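Side-chain contacts in aldo-keto reductase family 1, member B4 (Aldose reductase) (Schistosoma japonicum, PDB 4HBK), which probably reduces aldehydes to alcohols at the expense of NADPH, as aldose reductases of the aldo-keto reductase family do: residues 77-80 with 81-84; 290-294 with 295-299. All coordinates share one frame; numbering follows the deposited sequence.

Contact 1. Residues 77-80 with 81-84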
loop_
_atom_site.group_PDB
_atom_site.type_symbol
_atom_site.label_atom_id
_atom_site.label_comp_id
_atom_site.label_asym_id
_atom_site.label_seq_id
_atom_site.Cartn_x
_atom_site.Cartn_y
_atom_site.Cartn_z
ATOM N N ASP A 77 4.259 -4.671 3.707
ATOM C CA ASP A 77 2.996 -4.453 3.006
ATOM C C ASP A 77 2.647 -5.647 2.126
ATOM O O ASP A 77 3.360 -5.949 1.176
ATOM C CB ASP A 77 3.058 -3.168 2.180
ATOM C CG ASP A 77 1.760 -2.871 1.449
ATOM O OD1 ASP A 77 0.910 -2.137 1.995
ATOM O OD2 ASP A 77 1.585 -3.357 0.315
ATOM N N CYS A 78 1.548 -6.325 2.444
ATOM C CA CYS A 78 1.225 -7.591 1.784
ATOM C C CYS A 78 -0.119 -7.518 1.068
ATOM O O CYS A 78 -0.830 -6.522 1.156
ATOM C CB CYS A 78 1.203 -8.745 2.803
ATOM S SG CYS A 78 2.624 -8.805 3.948
ATOM N N ALA A 79 -0.471 -8.577 0.356
ATOM C CA ALA A 79 -1.791 -8.641 -0.248
ATOM C C ALA A 79 -2.157 -10.072 -0.596
ATOM O O ALA A 79 -1.319 -10.859 -1.037
ATOM C CB ALA A 79 -1.894 -7.718 -1.475
ATOM N N TYR A 80 -3.422 -10.404 -0.371
ATOM C CA TYR A 80 -3.923 -11.732 -0.652
ATOM C C TYR A 80 -3.673 -12.076 -2.104
ATOM O O TYR A 80 -3.327 -13.205 -2.436
ATOM C CB TYR A 80 -5.425 -11.777 -0.367
ATOM C CG TYR A 80 -6.056 -13.124 -0.608
ATOM C CD1 TYR A 80 -6.283 -14.002 0.444
ATOM C CD2 TYR A 80 -6.441 -13.517 -1.886
ATOM C CE1 TYR A 80 -6.875 -15.237 0.231
ATOM C CE2 TYR A 80 -7.026 -14.754 -2.109
ATOM C CZ TYR A 80 -7.241 -15.609 -1.050
ATOM O OH TYR A 80 -7.832 -16.838 -1.264
ATOM N N VAL A 81 -3.850 -11.089 -2.975
ATOM C CA VAL A 81 -3.849 -11.339 -4.417
ATOM C C VAL A 81 -2.477 -11.729 -4.984
ATOM O O VAL A 81 -2.397 -12.263 -6.087
ATOM C CB VAL A 81 -4.388 -10.122 -5.206
ATOM C CG1 VAL A 81 -3.409 -8.962 -5.127
ATOM C CG2 VAL A 81 -4.635 -10.497 -6.654
ATOM N N TYR A 82 -1.401 -11.462 -4.249
ATOM C CA TYR A 82 -0.064 -11.829 -4.732
ATOM C C TYR A 82 0.197 -13.310 -4.492
ATOM O O TYR A 82 1.195 -13.856 -4.959
ATOM C CB TYR A 82 1.012 -10.991 -4.044
ATOM C CG TYR A 82 0.852 -9.514 -4.286
ATOM C CD1 TYR A 82 0.637 -9.025 -5.571
ATOM C CD2 TYR A 82 0.901 -8.612 -3.242
ATOM C CE1 TYR A 82 0.488 -7.677 -5.807
ATOM C CE2 TYR A 82 0.752 -7.253 -3.467
ATOM C CZ TYR A 82 0.542 -6.794 -4.751
ATOM O OH TYR A 82 0.393 -5.448 -4.994
ATOM N N ARG A 83 -0.693 -13.946 -3.734
ATOM C CA ARG A 83 -0.648 -15.388 -3.517
ATOM C C ARG A 83 0.669 -15.876 -2.910
ATOM O O ARG A 83 1.148 -16.955 -3.253
ATOM C CB ARG A 83 -0.910 -16.113 -4.839
ATOM C CG ARG A 83 -2.315 -15.886 -5.363
ATOM C CD ARG A 83 -2.919 -17.175 -5.888
ATOM N NE ARG A 83 -2.940 -17.191 -7.345
ATOM C CZ ARG A 83 -4.022 -17.451 -8.072
ATOM N NH1 ARG A 83 -5.176 -17.727 -7.476
ATOM N NH2 ARG A 83 -3.947 -17.442 -9.397
ATOM N N ASN A 84 1.251 -15.087 -2.010
ATOM C CA ASN A 84 2.505 -15.473 -1.371
ATOM C C ASN A 84 2.537 -15.157 0.114
ATOM O O ASN A 84 3.608 -15.072 0.707
ATOM C CB ASN A 84 3.694 -14.792 -2.059
ATOM C CG ASN A 84 3.576 -13.285 -2.055
ATOM O OD1 ASN A 84 2.705 -12.728 -1.387
ATOM N ND2 ASN A 84 4.455 -12.613 -2.795
HETATM O O HOH W 1 1.936 -10.110 -0.515
#
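The methyl of A79 meets the Y82 ring obliquely at its CD2-CE2 bond, where CB of A79 comes within 3.3 Å of CE2 of Y82. V81 closes in on the same pair. CG1 of V81 stands 4.0 Å above the plane of the Y82 ring, offset toward its rim, and also meets CB of A79 at 4.1 Å. With chi1 at 69°, that branch sits between the backbone nitrogen and the carbonyl carbon, turned toward one face of the Y82 ring and toward the A79 methyl. The three side chains thus form a small apolar packing unit within a single tight turn.

Y80 takes the other course. Trans about chi1 (-179°), its ring is carried off the turn to F116, which it meets edge-to-face, and to E128 and T129 of helix 119-133. Its main contribution to the turn is the backbone: its O accepts from the N of R83 at 3.0 Å. One residue earlier the O of A79 takes the N of Y82 in a longer bond of 3.3 Å. These successive i-to-i+3 bonds are the 3-10 pattern that coils the chain here.

A water spans the turn, accepting from the N of A79 at 3.0 Å and donating to OD1 of N84 at 2.9 Å. It lies in the plane of the Y82 ring, at its edge.

V81 and A79 also touch H144, predicted to bind substrate, and A79 touches K111, whose NZ makes a salt bridge to OD2 of D77 and a hydrogen bond to the O of C78. The turn follows strand 75-77 of the (β/α)8 (TIM) barrel, and with the predicted proton donor Y82, whose OH is hydrogen-bonded to NZ of K291, it belongs to the aldo-keto reductase active site.

Contact 2. Residues 290-294 with 295-299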
loop_
_atom_site.group_PDB
_atom_site.type_symbol
_atom_site.label_atom_id
_atom_site.label_comp_id
_atom_site.label_asym_id
_atom_site.label_seq_id
_atom_site.Cartn_x
_atom_site.Cartn_y
_atom_site.Cartn_z
ATOM N N PRO A 290 8.244 0.767 -1.181
ATOM C CA PRO A 290 8.954 0.354 -2.395
ATOM C C PRO A 290 9.077 -1.166 -2.457
ATOM O O PRO A 290 9.494 -1.781 -1.473
ATOM C CB PRO A 290 10.339 0.988 -2.224
ATOM C CG PRO A 290 10.502 1.144 -0.758
ATOM C CD PRO A 290 9.122 1.511 -0.263
ATOM N N LYS A 291 8.705 -1.749 -3.594
ATOM C CA LYS A 291 8.792 -3.192 -3.811
ATOM C C LYS A 291 10.198 -3.599 -4.257
ATOM O O LYS A 291 10.778 -2.988 -5.150
ATOM C CB LYS A 291 7.801 -3.615 -4.898
ATOM C CG LYS A 291 6.367 -3.207 -4.629
ATOM C CD LYS A 291 5.437 -3.554 -5.801
ATOM C CE LYS A 291 3.977 -3.193 -5.489
ATOM N NZ LYS A 291 3.197 -4.369 -5.033
ATOM N N SER A 292 10.746 -4.637 -3.644
ATOM C CA SER A 292 11.994 -5.197 -4.137
ATOM C C SER A 292 12.253 -6.589 -3.584
ATOM O O SER A 292 11.845 -6.916 -2.474
ATOM C CB SER A 292 13.168 -4.278 -3.818
ATOM O OG SER A 292 14.348 -4.776 -4.421
ATOM N N VAL A 293 12.914 -7.414 -4.384
ATOM C CA VAL A 293 13.410 -8.689 -3.900
ATOM C C VAL A 293 14.924 -8.749 -4.077
ATOM O O VAL A 293 15.539 -9.761 -3.765
ATOM C CB VAL A 293 12.746 -9.892 -4.603
ATOM C CG1 VAL A 293 11.276 -10.026 -4.171
ATOM C CG2 VAL A 293 12.894 -9.778 -6.132
ATOM N N THR A 294 15.516 -7.659 -4.566
ATOM C CA THR A 294 16.973 -7.561 -4.704
ATOM C C THR A 294 17.598 -6.982 -3.432
ATOM O O THR A 294 17.315 -5.842 -3.068
ATOM C CB THR A 294 17.364 -6.658 -5.880
ATOM O OG1 THR A 294 16.619 -7.029 -7.046
ATOM C CG2 THR A 294 18.846 -6.789 -6.181
ATOM N N PHE A 295 18.451 -7.765 -2.768
ATOM C CA PHE A 295 19.083 -7.348 -1.507
ATOM C C PHE A 295 19.659 -5.926 -1.535
ATOM O O PHE A 295 19.378 -5.123 -0.648
ATOM C CB PHE A 295 20.186 -8.330 -1.088
ATOM C CG PHE A 295 19.690 -9.725 -0.777
ATOM C CD1 PHE A 295 18.332 -9.994 -0.672
ATOM C CD2 PHE A 295 20.591 -10.762 -0.580
ATOM C CE1 PHE A 295 17.883 -11.277 -0.386
ATOM C CE2 PHE A 295 20.150 -12.041 -0.288
ATOM C CZ PHE A 295 18.798 -12.301 -0.188
ATOM N N LYS A 296 20.477 -5.616 -2.539
ATOM C CA LYS A 296 21.114 -4.300 -2.607
ATOM C C LYS A 296 20.098 -3.162 -2.705
ATOM O O LYS A 296 20.324 -2.086 -2.162
ATOM C CB LYS A 296 22.091 -4.222 -3.776
ATOM C CG LYS A 296 23.222 -5.247 -3.707
ATOM C CD LYS A 296 24.464 -4.688 -3.024
ATOM C CE LYS A 296 25.715 -4.909 -3.890
ATOM N NZ LYS A 296 26.938 -4.272 -3.300
ATOM N N ARG A 297 18.991 -3.397 -3.406
ATOM C CA ARG A 297 17.949 -2.381 -3.549
ATOM C C ARG A 297 17.177 -2.231 -2.247
ATOM O O ARG A 297 16.879 -1.122 -1.812
ATOM C CB ARG A 297 16.982 -2.724 -4.679
ATOM C CG ARG A 297 17.637 -2.854 -6.039
ATOM C CD ARG A 297 18.875 -1.980 -6.133
ATOM N NE ARG A 297 18.722 -0.897 -7.098
ATOM C CZ ARG A 297 18.676 -1.071 -8.416
ATOM N NH1 ARG A 297 18.757 -2.297 -8.929
ATOM N NH2 ARG A 297 18.538 -0.020 -9.221
ATOM N N ILE A 298 16.853 -3.354 -1.622
ATOM C CA ILE A 298 16.177 -3.306 -0.340
ATOM C C ILE A 298 16.985 -2.449 0.620
ATOM O O ILE A 298 16.430 -1.603 1.314
ATOM C CB ILE A 298 15.959 -4.698 0.240
ATOM C CG1 ILE A 298 15.051 -5.496 -0.703
ATOM C CG2 ILE A 298 15.337 -4.595 1.619
ATOM C CD1 ILE A 298 14.972 -6.975 -0.407
ATOM N N GLU A 299 18.299 -2.643 0.635
ATOM C CA GLU A 299 19.157 -1.885 1.542
ATOM C C GLU A 299 19.218 -0.409 1.161
ATOM O O GLU A 299 19.033 0.464 2.003
ATOM C CB GLU A 299 20.568 -2.473 1.591
ATOM C CG GLU A 299 21.527 -1.639 2.420
ATOM C CD GLU A 299 22.705 -2.439 2.955
ATOM O OE1 GLU A 299 23.150 -2.147 4.087
ATOM O OE2 GLU A 299 23.184 -3.354 2.251
#
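An ST turn leads into helix 295-302, and its S292 and T294 pack on R297 and I298 in the first turn of that helix. OG of S292 accepts from the N of T294 at 3.1 Å, and the same oxygen abuts CB of R297 at 3.3 Å. It reaches both because it is anti to the backbone N of S292 (chi1 -174°), beside the carbonyl carbon.

T294 holds the N-cap position. Its O receives the N of I298 in a nearly straight bond of 2.9 Å, while the N of R297 makes only a weak one to it. The side chain of T294 makes no cap; its CB instead runs alongside CG of R297 at 3.8 Å, the two side chains pointing the same way. In aldo-keto reductases the loop after the last barrel strand helps to hold the 2'-phosphate of NADP, and the equivalent loop here probably does so too.

The buried I298 turns the end of its side chain back toward S292, with CG1 at 3.8 Å from CB of S292 and CD1 at 3.7 Å from the O of S292. I298 also packs on A64 and I71 of helix 60-71.

How the contacts relate
Both contacts follow strands of the same barrel, one as a tight 3-10 turn and one as a loop entering a helix: strand 75-77 for contact 1 and strand 287-288 for contact 2. Contact 1 lies deeper, its centre about 11 Å from the centre of the chain, against about 16 Å for that of contact 2, and is mainly aromatic and apolar, with a bridging water; contact 2 is more open, with exposed residues along most of its helix start and a serine setting the turn. Although their centres are about 17 Å apart, NZ of K291 reaches OH of Y82, 3.0 Å away, linking the probable cofactor-side loop to the predicted catalytic turn.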